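Local structure of TSR3 (Vulcanisaeta distributa, 5APG) at residues N18-L23 / L68-W73; F26-L31 / A129-R134; E151-A154 / S159-R162. The protein probably transfers the aminocarboxypropyl group of S-adenosylmethionine to an N1-methylpseudouridine of 16S rRNA, the last step in making a hypermodified nucleotide. All coordinates share one frame; numbering follows the deposited sequence.

Interaction 1 of 3, residues N18-L23 / L68-W73; sequences NTAIKL and LIDCSW. With EEM ([(3S)-3-amino-4-hydroxy-4-oxo-butyl]-[[(2S,3S,4R,5R)-5-(6-aminopurin-9-yl)-3,4-dihydroxy-oxolan-2-yl]methyl]-methyl-selanium), chain D.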
ATOM      1  N   ASN A  18       0.601  10.057  11.841  1.00 42.58           N
ATOM      2  CA  ASN A  18       0.486   9.598  10.464  1.00 36.09           C
ATOM      3  C   ASN A  18       1.796   8.971   9.980  1.00 30.94           C
ATOM      4  O   ASN A  18       2.871   9.525  10.208  1.00 30.25           O
ATOM      5  CB  ASN A  18       0.078  10.770   9.571  1.00 39.77           C
ATOM      6  CG  ASN A  18       0.074  10.417   8.108  1.00 33.99           C
ATOM      7  OD1 ASN A  18       1.070  10.608   7.410  1.00 29.61           O
ATOM      8  ND2 ASN A  18      -1.051   9.906   7.626  1.00 33.64           N
ATOM      9  N   THR A  19       1.717   7.816   9.318  1.00 25.81           N
ATOM     10  CA  THR A  19       2.937   7.086   8.966  1.00 23.24           C
ATOM     11  C   THR A  19       3.591   7.639   7.701  1.00 24.12           C
ATOM     12  O   THR A  19       4.789   7.451   7.491  1.00 23.95           O
ATOM     13  CB  THR A  19       2.684   5.566   8.787  1.00 20.47           C
ATOM     14  OG1 THR A  19       1.880   5.319   7.623  1.00 18.48           O
ATOM     15  CG2 THR A  19       1.994   4.983  10.020  1.00 21.17           C
ATOM     16  N   ALA A  20       2.814   8.325   6.869  1.00 22.71           N
ATOM     17  CA  ALA A  20       3.360   8.928   5.653  1.00 21.65           C
ATOM     18  C   ALA A  20       4.280  10.095   6.001  1.00 23.34           C
ATOM     19  O   ALA A  20       5.335  10.267   5.387  1.00 23.11           O
ATOM     20  CB  ALA A  20       2.241   9.387   4.728  1.00 24.70           C
ATOM     21  N   ILE A  21       3.874  10.895   6.982  1.00 24.69           N
ATOM     22  CA  ILE A  21       4.694  12.004   7.459  1.00 26.34           C
ATOM     23  C   ILE A  21       6.064  11.502   7.920  1.00 25.78           C
ATOM     24  O   ILE A  21       7.093  12.133   7.659  1.00 27.39           O
ATOM     25  CB  ILE A  21       3.995  12.761   8.611  1.00 32.36           C
ATOM     26  CG1 ILE A  21       2.790  13.543   8.083  1.00 37.34           C
ATOM     27  CG2 ILE A  21       4.959  13.701   9.311  1.00 35.15           C
ATOM     28  CD1 ILE A  21       3.144  14.582   7.040  1.00 39.19           C
ATOM     29  N   LYS A  22       6.077  10.349   8.581  1.00 23.80           N
ATOM     30  CA  LYS A  22       7.327   9.769   9.063  1.00 22.86           C
ATOM     31  C   LYS A  22       8.202   9.259   7.915  1.00 24.69           C
ATOM     32  O   LYS A  22       9.417   9.447   7.934  1.00 23.00           O
ATOM     33  CB  LYS A  22       7.043   8.640  10.055  1.00 22.29           C
ATOM     34  CG  LYS A  22       8.176   8.408  11.042  1.00 22.34           C
ATOM     35  CD  LYS A  22       7.751   7.458  12.146  1.00 22.75           C
ATOM     36  CE  LYS A  22       8.838   7.315  13.184  1.00 23.49           C
ATOM     37  NZ  LYS A  22       8.453   6.388  14.292  1.00 20.93           N
ATOM     38  N   LEU A  23       7.588   8.613   6.925  1.00 19.56           N
ATOM     39  CA  LEU A  23       8.296   8.239   5.698  1.00 19.25           C
ATOM     40  C   LEU A  23       9.010   9.428   5.066  1.00 20.05           C
ATOM     41  O   LEU A  23      10.178   9.340   4.682  1.00 22.36           O
ATOM     42  CB  LEU A  23       7.329   7.647   4.666  1.00 25.08           C
ATOM     43  CG  LEU A  23       6.960   6.175   4.776  1.00 26.64           C
ATOM     44  CD1 LEU A  23       5.847   5.846   3.784  1.00 22.07           C
ATOM     45  CD2 LEU A  23       8.192   5.320   4.526  1.00 23.53           C
ATOM     46  N   LEU A  68       1.407   7.232  -4.101  1.00 16.38           N
ATOM     47  CA  LEU A  68       0.352   6.898  -3.152  1.00 16.84           C
ATOM     48  C   LEU A  68      -0.427   8.141  -2.754  1.00 18.61           C
ATOM     49  O   LEU A  68       0.109   9.250  -2.741  1.00 20.28           O
ATOM     50  CB  LEU A  68       0.907   6.242  -1.880  1.00 19.46           C
ATOM     51  CG  LEU A  68       1.604   4.882  -1.877  1.00 21.75           C
ATOM     52  CD1 LEU A  68       3.075   5.000  -2.262  1.00 22.33           C
ATOM     53  CD2 LEU A  68       1.448   4.247  -0.503  1.00 22.65           C
ATOM     54  N   ILE A  69      -1.691   7.943  -2.411  1.00 16.42           N
ATOM     55  CA  ILE A  69      -2.473   8.983  -1.766  1.00 18.39           C
ATOM     56  C   ILE A  69      -2.634   8.614  -0.297  1.00 20.90           C
ATOM     57  O   ILE A  69      -3.112   7.525   0.027  1.00 20.74           O
ATOM     58  CB  ILE A  69      -3.855   9.161  -2.424  1.00 17.23           C
ATOM     59  CG1 ILE A  69      -3.701   9.663  -3.863  1.00 22.38           C
ATOM     60  CG2 ILE A  69      -4.703  10.138  -1.616  1.00 21.80           C
ATOM     61  CD1 ILE A  69      -4.978   9.551  -4.691  1.00 25.87           C
ATOM     62  N   ASP A  70      -2.210   9.505   0.591  1.00 19.81           N
ATOM     63  CA  ASP A  70      -2.402   9.292   2.019  1.00 22.03           C
ATOM     64  C   ASP A  70      -3.619  10.076   2.500  1.00 24.78           C
ATOM     65  O   ASP A  70      -3.667  11.301   2.391  1.00 25.44           O
ATOM     66  CB  ASP A  70      -1.157   9.703   2.810  1.00 21.58           C
ATOM     67  CG  ASP A  70      -1.341   9.556   4.311  1.00 26.44           C
ATOM     68  OD1 ASP A  70      -1.145   8.439   4.831  1.00 23.38           O
ATOM     69  OD2 ASP A  70      -1.678  10.553   4.975  1.00 29.88           O
ATOM     70  N   CYS A  71      -4.606   9.360   3.023  1.00 22.47           N
ATOM     71  CA  CYS A  71      -5.834   9.974   3.516  1.00 25.57           C
ATOM     72  C   CYS A  71      -6.403   9.083   4.604  1.00 26.60           C
ATOM     73  O   CYS A  71      -5.826   8.054   4.906  1.00 27.53           O
ATOM     74  CB  CYS A  71      -6.839  10.163   2.380  1.00 25.14           C
ATOM     75  SG  CYS A  71      -7.357   8.615   1.588  1.00 26.21           S
ATOM     76  N   SER A  72      -7.523   9.461   5.204  1.00 27.18           N
ATOM     77  CA  SER A  72      -8.157   8.574   6.171  1.00 27.41           C
ATOM     78  C   SER A  72      -8.813   7.415   5.430  1.00 26.11           C
ATOM     79  O   SER A  72      -9.203   7.557   4.271  1.00 25.54           O
ATOM     80  CB  SER A  72      -9.192   9.325   7.010  1.00 31.08           C
ATOM     81  OG  SER A  72     -10.326   9.648   6.228  1.00 29.68           O
ATOM     82  N   TRP A  73      -8.934   6.266   6.088  1.00 23.62           N
ATOM     83  CA  TRP A  73      -9.607   5.131   5.464  1.00 25.55           C
ATOM     84  C   TRP A  73     -11.093   5.412   5.260  1.00 29.03           C
ATOM     85  O   TRP A  73     -11.721   4.850   4.363  1.00 27.38           O
ATOM     86  CB  TRP A  73      -9.410   3.857   6.288  1.00 25.75           C
ATOM     87  CG  TRP A  73      -8.156   3.120   5.906  1.00 23.35           C
ATOM     88  CD1 TRP A  73      -6.996   3.045   6.619  1.00 22.72           C
ATOM     89  CD2 TRP A  73      -7.935   2.379   4.698  1.00 21.13           C
ATOM     90  NE1 TRP A  73      -6.069   2.292   5.935  1.00 19.58           N
ATOM     91  CE2 TRP A  73      -6.619   1.876   4.751  1.00 18.16           C
ATOM     92  CE3 TRP A  73      -8.724   2.090   3.579  1.00 24.03           C
ATOM     93  CZ2 TRP A  73      -6.075   1.095   3.735  1.00 19.80           C
ATOM     94  CZ3 TRP A  73      -8.180   1.315   2.565  1.00 23.10           C
ATOM     95  CH2 TRP A  73      -6.868   0.826   2.651  1.00 19.96           C
TER
HETATM   96  C2  EEM D1185      -3.342  -0.755  -1.885  1.00 15.09           C
HETATM   97  N3  EEM D1185      -2.924   0.278  -1.217  1.00 16.21           N
HETATM   98  C4  EEM D1185      -3.006   0.292   0.102  1.00 15.36           C
HETATM   99  C1' EEM D1185      -1.975   2.474   0.831  1.00 16.83           C
HETATM  100  C2' EEM D1185      -2.991   3.374   0.086  1.00 17.05           C
HETATM  101  C3' EEM D1185      -3.627   4.025   1.136  1.00 19.84           C
HETATM  102  C4' EEM D1185      -2.756   4.250   2.135  1.00 16.83           C
HETATM  103  C5' EEM D1185      -3.311   4.075   3.500  1.00 18.24           C
HETATM  104  O   EEM D1185      -0.615   5.245   7.768  1.00 22.30           O
HETATM  105  C   EEM D1185      -1.424   5.964   8.285  1.00 25.67           C
HETATM  106  OXT EEM D1185      -1.066   6.879   9.007  1.00 30.37           O
HETATM  107  CA  EEM D1185      -2.900   5.777   8.013  1.00 27.31           C
HETATM  108  N   EEM D1185      -3.631   6.632   8.906  1.00 29.95           N
HETATM  109  CB  EEM D1185      -3.112   6.152   6.554  1.00 25.03           C
HETATM  110  CG  EEM D1185      -4.442   5.711   5.978  1.00 27.59           C
HETATM  111 SE   EEM D1185      -4.363   5.642   4.000  0.89 24.04          SE
HETATM  112  CE  EEM D1185      -6.128   5.323   3.267  1.00 20.49           C
HETATM  113  O4' EEM D1185      -1.756   3.006   1.963  1.00 17.41           O
HETATM  114  O3' EEM D1185      -4.406   5.200   0.681  1.00 20.11           O
HETATM  115  O2' EEM D1185      -2.137   4.304  -0.588  1.00 18.93           O
HETATM  116  N9  EEM D1185      -2.675   1.179   1.051  1.00 15.12           N
HETATM  117  C8  EEM D1185      -3.004   0.626   2.203  1.00 16.66           C
HETATM  118  N7  EEM D1185      -3.541  -0.561   2.034  1.00 15.66           N
HETATM  119  C5  EEM D1185      -3.555  -0.818   0.714  1.00 14.80           C
HETATM  120  N1  EEM D1185      -3.874  -1.835  -1.351  1.00 15.26           N
HETATM  121  C6  EEM D1185      -4.009  -1.921  -0.061  1.00 15.65           C
HETATM  122  N6  EEM D1185      -4.589  -3.055   0.540  1.00 13.90           N
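Asp70 OD2 is gripped by the side-chain amide of Asn18, with ND2 at 2.8 Å from OD2, and by a salt bridge to Arg9. The same ND2 also donates to Asp70 OD1 at 3.2 Å, the straighter of the two bonds (160°). Both carboxylate oxygens are met on their syn sides, although the amide stands almost upright to the carboxylate, their planes 82° apart. OD1 has a further partner in the hydroxyl of Thr112, so the group is tied at both oxygens, and Ala20 CB lies 3.5 Å from Asp70 OD1. With CG of Asn18 anti to the backbone N (chi1 174°), the amide reaches Asp70 with its nitrogen while Asn18 OD1 accepts from Ile21 N at 2.9 Å, in the carbonyl plane; Asn18 is thus the N-cap of helix 19-25. With an alanine in place of Asn18, Ile21 N would probably be left without its cap, and Asp70 would be likely to keep Arg9 and Thr112 but lose its amide partner. The selenium analogue of S-adenosylmethionine lies alongside. Its carboxylate sits at the start of this helix, where Thr19 N donates to OXT at 3.0 Å and Thr19 OG1 donates to the other oxygen. From segment 68-73, Ile69 O accepts from the ribose O3' at 2.7 Å and weakly from O2', while the Se-methyl carbon CE rests over the centre of the Trp73 ring, 3.7 Å above its plane. Strand 66-70, paired by backbone bonds with strand 5-9 in the parallel sheet of this SPOUT fold, thereby brings Asp70 against the start of helix 19-25, and helix 112-122 packs against Thr19 and Ala20 through Thr112.

Interaction 2 of 3, residues F26-L31 / A129-R134; sequences FGFAQL and AMEVLR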
ATOM      1  N   PHE A  26      12.055  10.977   6.990  1.00 21.88           N
ATOM      2  CA  PHE A  26      13.313  10.240   6.871  1.00 21.30           C
ATOM      3  C   PHE A  26      13.776  10.085   5.422  1.00 23.69           C
ATOM      4  O   PHE A  26      14.766   9.410   5.153  1.00 26.94           O
ATOM      5  CB  PHE A  26      13.192   8.861   7.531  1.00 23.22           C
ATOM      6  CG  PHE A  26      13.315   8.902   9.028  1.00 19.03           C
ATOM      7  CD1 PHE A  26      14.559   8.831   9.636  1.00 19.76           C
ATOM      8  CD2 PHE A  26      12.192   9.038   9.826  1.00 18.77           C
ATOM      9  CE1 PHE A  26      14.682   8.884  11.017  1.00 20.10           C
ATOM     10  CE2 PHE A  26      12.305   9.093  11.206  1.00 22.02           C
ATOM     11  CZ  PHE A  26      13.553   9.017  11.799  1.00 19.77           C
ATOM     12  N   GLY A  27      13.061  10.709   4.492  1.00 23.23           N
ATOM     13  CA  GLY A  27      13.493  10.745   3.105  1.00 23.57           C
ATOM     14  C   GLY A  27      13.223   9.514   2.252  1.00 25.24           C
ATOM     15  O   GLY A  27      13.795   9.384   1.170  1.00 23.57           O
ATOM     16  N   PHE A  28      12.362   8.614   2.724  1.00 20.22           N
ATOM     17  CA  PHE A  28      11.959   7.456   1.920  1.00 21.60           C
ATOM     18  C   PHE A  28      10.984   7.841   0.814  1.00 21.29           C
ATOM     19  O   PHE A  28      10.815   7.115  -0.166  1.00 22.57           O
ATOM     20  CB  PHE A  28      11.316   6.381   2.796  1.00 18.93           C
ATOM     21  CG  PHE A  28      12.288   5.641   3.669  1.00 18.47           C
ATOM     22  CD1 PHE A  28      13.213   4.772   3.114  1.00 19.99           C
ATOM     23  CD2 PHE A  28      12.255   5.789   5.047  1.00 18.69           C
ATOM     24  CE1 PHE A  28      14.097   4.071   3.919  1.00 23.95           C
ATOM     25  CE2 PHE A  28      13.137   5.093   5.857  1.00 18.06           C
ATOM     26  CZ  PHE A  28      14.056   4.232   5.292  1.00 18.87           C
ATOM     27  N   ALA A  29      10.329   8.980   0.992  1.00 20.40           N
ATOM     28  CA  ALA A  29       9.346   9.456   0.032  1.00 21.89           C
ATOM     29  C   ALA A  29       9.297  10.971   0.077  1.00 25.96           C
ATOM     30  O   ALA A  29       9.800  11.588   1.018  1.00 24.82           O
ATOM     31  CB  ALA A  29       7.974   8.866   0.328  1.00 19.79           C
ATOM     32  N   GLN A  30       8.690  11.572  -0.936  1.00 24.23           N
ATOM     33  CA  GLN A  30       8.522  13.014  -0.930  1.00 27.72           C
ATOM     34  C   GLN A  30       7.053  13.378  -1.126  1.00 25.68           C
ATOM     35  O   GLN A  30       6.329  12.720  -1.878  1.00 23.75           O
ATOM     36  CB  GLN A  30       9.411  13.662  -2.000  1.00 32.81           C
ATOM     37  CG  GLN A  30       8.753  13.920  -3.340  1.00 38.04           C
ATOM     38  CD  GLN A  30       9.629  14.759  -4.259  1.00 41.33           C
ATOM     39  OE1 GLN A  30      10.856  14.749  -4.145  1.00 45.03           O
ATOM     40  NE2 GLN A  30       9.000  15.497  -5.168  1.00 39.11           N
ATOM     41  N   LEU A  31       6.604  14.400  -0.405  1.00 24.67           N
ATOM     42  CA  LEU A  31       5.246  14.907  -0.573  1.00 26.11           C
ATOM     43  C   LEU A  31       5.141  15.745  -1.839  1.00 29.54           C
ATOM     44  O   LEU A  31       6.082  16.451  -2.207  1.00 30.15           O
ATOM     45  CB  LEU A  31       4.824  15.748   0.635  1.00 29.48           C
ATOM     46  CG  LEU A  31       4.494  15.034   1.945  1.00 30.82           C
ATOM     47  CD1 LEU A  31       3.984  16.040   2.970  1.00 34.51           C
ATOM     48  CD2 LEU A  31       3.467  13.941   1.718  1.00 24.34           C
ATOM     49  N   ALA A 129      12.445  -2.438   1.967  1.00 18.07           N
ATOM     50  CA  ALA A 129      11.196  -2.642   2.691  1.00 16.47           C
ATOM     51  C   ALA A 129      11.450  -2.730   4.194  1.00 17.26           C
ATOM     52  O   ALA A 129      10.684  -2.193   4.998  1.00 16.79           O
ATOM     53  CB  ALA A 129      10.493  -3.892   2.198  1.00 14.53           C
HETATM   54  N   MSE A 130      12.533  -3.405   4.569  1.00 18.09           N
HETATM   55  CA  MSE A 130      12.883  -3.560   5.979  1.00 17.87           C
HETATM   56  C   MSE A 130      13.384  -2.247   6.586  1.00 16.75           C
HETATM   57  O   MSE A 130      13.063  -1.924   7.729  1.00 17.95           O
HETATM   58  CB  MSE A 130      13.938  -4.657   6.155  1.00 20.65           C
HETATM   59  CG  MSE A 130      14.317  -4.909   7.617  1.00 20.41           C
HETATM   60 SE   MSE A 130      12.751  -5.525   8.622  1.00 30.60          SE
HETATM   61  CE  MSE A 130      12.541  -7.260   7.764  1.00 25.40           C
ATOM     62  N   GLU A 131      14.184  -1.501   5.830  1.00 18.66           N
ATOM     63  CA  GLU A 131      14.666  -0.194   6.281  1.00 17.35           C
ATOM     64  C   GLU A 131      13.500   0.743   6.584  1.00 15.91           C
ATOM     65  O   GLU A 131      13.523   1.498   7.555  1.00 16.87           O
ATOM     66  CB  GLU A 131      15.584   0.435   5.231  1.00 20.19           C
ATOM     67  CG  GLU A 131      16.898  -0.296   5.051  1.00 25.11           C
ATOM     68  CD  GLU A 131      17.634   0.116   3.789  1.00 28.01           C
ATOM     69  OE1 GLU A 131      17.135   0.999   3.057  1.00 25.98           O
ATOM     70  OE2 GLU A 131      18.712  -0.451   3.532  1.00 32.69           O
ATOM     71  N   VAL A 132      12.482   0.680   5.734  1.00 17.07           N
ATOM     72  CA  VAL A 132      11.258   1.450   5.916  1.00 16.19           C
ATOM     73  C   VAL A 132      10.492   1.002   7.172  1.00 14.66           C
ATOM     74  O   VAL A 132      10.110   1.824   8.003  1.00 16.99           O
ATOM     75  CB  VAL A 132      10.351   1.322   4.667  1.00 16.37           C
ATOM     76  CG1 VAL A 132       8.923   1.663   4.996  1.00 17.01           C
ATOM     77  CG2 VAL A 132      10.874   2.197   3.534  1.00 15.91           C
ATOM     78  N   LEU A 133      10.287  -0.304   7.313  1.00 16.38           N
ATOM     79  CA  LEU A 133       9.514  -0.841   8.433  1.00 17.47           C
ATOM     80  C   LEU A 133      10.185  -0.607   9.786  1.00 17.33           C
ATOM     81  O   LEU A 133       9.513  -0.469  10.808  1.00 15.79           O
ATOM     82  CB  LEU A 133       9.273  -2.338   8.238  1.00 14.68           C
ATOM     83  CG  LEU A 133       8.266  -2.687   7.143  1.00 17.31           C
ATOM     84  CD1 LEU A 133       8.286  -4.184   6.855  1.00 15.21           C
ATOM     85  CD2 LEU A 133       6.866  -2.224   7.527  1.00 16.65           C
ATOM     86  N   ARG A 134      11.510  -0.556   9.794  1.00 16.42           N
ATOM     87  CA  ARG A 134      12.240  -0.373  11.043  1.00 17.44           C
ATOM     88  C   ARG A 134      12.005   1.013  11.662  1.00 17.18           C
ATOM     89  O   ARG A 134      12.402   1.260  12.794  1.00 18.15           O
ATOM     90  CB  ARG A 134      13.735  -0.633  10.816  1.00 16.73           C
ATOM     91  CG  ARG A 134      14.062  -2.127  10.714  1.00 16.79           C
ATOM     92  CD  ARG A 134      15.537  -2.390  10.443  1.00 17.71           C
ATOM     93  NE  ARG A 134      16.385  -1.916  11.529  1.00 15.58           N
ATOM     94  CZ  ARG A 134      17.716  -1.960  11.510  1.00 18.21           C
ATOM     95  NH1 ARG A 134      18.349  -2.474  10.463  1.00 18.33           N
ATOM     96  NH2 ARG A 134      18.411  -1.500  12.543  1.00 18.39           N
TER
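One face of the Phe28 ring carries a methyl of Val132: CG2 stands 3.7 Å from the ring centroid and 19° off the normal, a CH-pi contact displaced toward the CD1 rim, where CG2 is 3.5 Å from Phe28 CD1. The far end of the ring meets the helix backbone obliquely, CZ lying 3.6 Å from Glu131 O, while the CB of Glu131 comes within 4.1 Å of CZ. The Glu131 side chain crosses that of Phe28 at about a right angle, and CB is the part of it that touches. Val132 presents CG2 because that methyl lies anti to the carbonyl carbon, with CG1 anti to the backbone N (chi1 159°). The ring sits just past the end of helix 19-25, where Gly27, at positive phi, closes the helix in a Schellman motif before the chain enters strand 30-32, the outermost strand on this side of the parallel sheet. This turn belongs to the right-handed beta-alpha-beta crossover from strand 5-9 to strand 30-32, and Phe28 extends from it to helix 126-133. Leu23, Ile2 and Leu135 also touch the ring, and Val132 reaches inward to Ile113 of helix 112-122.

Interaction 3 of 3, residues E151-A154 / S159-R162; sequences ERYA and SPER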
ATOM      1  N   GLU A 151       6.239 -14.435   0.442  1.00 25.88           N
ATOM      2  CA  GLU A 151       7.124 -15.305  -0.329  1.00 30.16           C
ATOM      3  C   GLU A 151       6.467 -15.712  -1.643  1.00 28.40           C
ATOM      4  O   GLU A 151       7.114 -15.733  -2.692  1.00 28.71           O
ATOM      5  CB  GLU A 151       7.509 -16.549   0.482  1.00 32.04           C
ATOM      6  CG  GLU A 151       8.505 -17.477  -0.213  1.00 40.74           C
ATOM      7  CD  GLU A 151       7.833 -18.545  -1.067  1.00 41.48           C
ATOM      8  OE1 GLU A 151       6.697 -18.945  -0.736  1.00 46.70           O
ATOM      9  OE2 GLU A 151       8.441 -18.985  -2.067  1.00 43.66           O
ATOM     10  N   ARG A 152       5.179 -16.036  -1.588  1.00 26.92           N
ATOM     11  CA  ARG A 152       4.428 -16.393  -2.785  0.56 27.19           C
ATOM     12  C   ARG A 152       4.164 -15.167  -3.653  1.00 23.41           C
ATOM     13  O   ARG A 152       4.327 -15.210  -4.869  1.00 26.20           O
ATOM     14  CB  ARG A 152       3.106 -17.068  -2.410  0.56 28.48           C
ATOM     15  CG  ARG A 152       3.250 -18.443  -1.765  0.56 29.94           C
ATOM     16  CD  ARG A 152       3.658 -19.507  -2.778  0.56 31.62           C
ATOM     17  NE  ARG A 152       5.095 -19.519  -3.035  0.56 32.49           N
ATOM     18  CZ  ARG A 152       5.640 -19.724  -4.230  0.56 32.12           C
ATOM     19  NH1 ARG A 152       4.871 -19.931  -5.289  0.56 32.54           N
ATOM     20  NH2 ARG A 152       6.960 -19.719  -4.365  0.56 32.97           N
ATOM     21  N   TYR A 153       3.753 -14.069  -3.019  1.00 23.01           N
ATOM     22  CA  TYR A 153       3.480 -12.831  -3.751  1.00 21.23           C
ATOM     23  C   TYR A 153       4.719 -12.315  -4.486  1.00 25.12           C
ATOM     24  O   TYR A 153       4.624 -11.814  -5.608  1.00 23.73           O
ATOM     25  CB  TYR A 153       2.962 -11.737  -2.814  1.00 21.10           C
ATOM     26  CG  TYR A 153       1.641 -12.048  -2.146  1.00 17.73           C
ATOM     27  CD1 TYR A 153       0.721 -12.911  -2.734  1.00 21.74           C
ATOM     28  CD2 TYR A 153       1.311 -11.465  -0.929  1.00 16.41           C
ATOM     29  CE1 TYR A 153      -0.493 -13.190  -2.119  1.00 19.03           C
ATOM     30  CE2 TYR A 153       0.107 -11.738  -0.307  1.00 15.94           C
ATOM     31  CZ  TYR A 153      -0.791 -12.601  -0.905  1.00 17.59           C
ATOM     32  OH  TYR A 153      -1.990 -12.861  -0.279  1.00 19.04           O
ATOM     33  N   ALA A 154       5.879 -12.436  -3.848  1.00 22.42           N
ATOM     34  CA  ALA A 154       7.131 -11.973  -4.442  1.00 22.54           C
ATOM     35  C   ALA A 154       7.573 -12.891  -5.573  1.00 26.47           C
ATOM     36  O   ALA A 154       8.429 -12.525  -6.383  1.00 27.03           O
ATOM     37  CB  ALA A 154       8.225 -11.873  -3.380  1.00 21.77           C
ATOM     38  N   SER A 159      -2.065 -17.253  -5.290  1.00 25.71           N
ATOM     39  CA  SER A 159      -2.926 -18.280  -4.701  1.00 25.71           C
ATOM     40  C   SER A 159      -3.207 -18.147  -3.186  1.00 26.61           C
ATOM     41  O   SER A 159      -4.242 -18.620  -2.730  1.00 25.37           O
ATOM     42  CB  SER A 159      -2.344 -19.673  -4.993  1.00 29.59           C
ATOM     43  OG  SER A 159      -1.118 -19.886  -4.317  1.00 31.87           O
ATOM     44  N   PRO A 160      -2.309 -17.516  -2.398  1.00 24.23           N
ATOM     45  CA  PRO A 160      -2.688 -17.365  -0.983  1.00 24.39           C
ATOM     46  C   PRO A 160      -3.969 -16.573  -0.693  1.00 25.24           C
ATOM     47  O   PRO A 160      -4.559 -16.788   0.366  1.00 25.64           O
ATOM     48  CB  PRO A 160      -1.499 -16.611  -0.379  1.00 26.03           C
ATOM     49  CG  PRO A 160      -0.363 -16.944  -1.229  1.00 25.76           C
ATOM     50  CD  PRO A 160      -0.887 -17.173  -2.610  1.00 25.03           C
ATOM     51  N   GLU A 161      -4.378 -15.672  -1.584  1.00 20.54           N
ATOM     52  CA  GLU A 161      -5.437 -14.711  -1.257  1.00 18.12           C
ATOM     53  C   GLU A 161      -6.768 -15.341  -0.856  1.00 20.00           C
ATOM     54  O   GLU A 161      -7.353 -14.964   0.160  1.00 19.71           O
ATOM     55  CB  GLU A 161      -5.684 -13.762  -2.430  1.00 19.61           C
ATOM     56  CG  GLU A 161      -4.502 -12.903  -2.813  1.00 19.41           C
ATOM     57  CD  GLU A 161      -4.940 -11.655  -3.539  1.00 22.19           C
ATOM     58  OE1 GLU A 161      -5.608 -11.773  -4.587  1.00 24.25           O
ATOM     59  OE2 GLU A 161      -4.645 -10.552  -3.037  1.00 19.22           O
ATOM     60  N   ARG A 162      -7.258 -16.280  -1.660  1.00 20.81           N
ATOM     61  CA  ARG A 162      -8.573 -16.863  -1.409  1.00 21.65           C
ATOM     62  C   ARG A 162      -8.617 -17.642  -0.101  1.00 23.74           C
ATOM     63  O   ARG A 162      -9.623 -17.610   0.610  1.00 23.17           O
ATOM     64  CB  ARG A 162      -8.993 -17.770  -2.565  1.00 21.28           C
ATOM     65  CG  ARG A 162      -9.424 -17.010  -3.809  1.00 23.24           C
ATOM     66  CD  ARG A 162      -9.793 -17.961  -4.932  1.00 24.33           C
ATOM     67  NE  ARG A 162     -10.583 -17.297  -5.964  1.00 37.42           N
ATOM     68  CZ  ARG A 162     -10.073 -16.759  -7.066  1.00 35.52           C
ATOM     69  NH1 ARG A 162      -8.767 -16.797  -7.279  1.00 38.35           N
ATOM     70  NH2 ARG A 162     -10.869 -16.177  -7.948  1.00 41.31           N
TER
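Apolar packing carries the contact across, and the Pro160 ring is at its middle. Pro160 CG lies 3.7 Å from Arg152 CB and 3.9 Å from Tyr153 CE1, fitting into the corner formed by the stem of the arginine and the outer part of the phenol. The side chains of Tyr153 and Pro160 run antiparallel alongside each other, and Tyr153 OH lies 3.8 Å from Pro160 CB. The methylene carbon CG of Glu161 also borders this oxygen, 3.6 Å from Tyr153 OH. The contact closes the short connection between helix 141-153 and helix 160-165, two consecutive helices whose facing ends are packed together in this SPOUT-clan protein. The hydrogen bonds of these side chains go to the loop holding Leu95: Tyr153 OH donates to Leu95 O, while Glu161 OE2 accepts from Leu95 N. Tyr153 and Glu161 therefore hold the two backbone polar groups of one residue. Salt bridges form on both segments. Glu161 OE2 pairs with Arg92, and the arginine of the other helix, Arg152, pairs with Glu151. Bent at chi2 (-73°) and chi3 (82°), the Arg152 side chain turns back from Pro160 and in this conformer, one of two, grips Glu151 side-on, NE at 2.9 Å from OE1 and NH2 at 2.8 Å from OE2, an arrangement that need not hold in the other; NH1 reaches Asp157 in the connection.

In the fold
Interactions 1 and 2 are neighbours, their centres 12 Å apart, and they share helix 19-25: its start belongs to the pocket, while the turn that follows it supplies Phe28. They touch through Leu23, whose O lies 3.0 Å from Phe28 N in a probable hydrogen bond and whose CD2 packs 3.8 Å from Val132 CG1. Val132 is about 11 Å, side chain to ligand, from the bound cofactor analogue, so interaction 2 stands farther from the ligand, which interaction 1 touches directly. Interaction 3 lies across the chain's centre, about 25 Å from interaction 1 between centres. Yet the Glu161 side chain is only about 8 Å from the ligand, on the side of Leu93 and Tyr108.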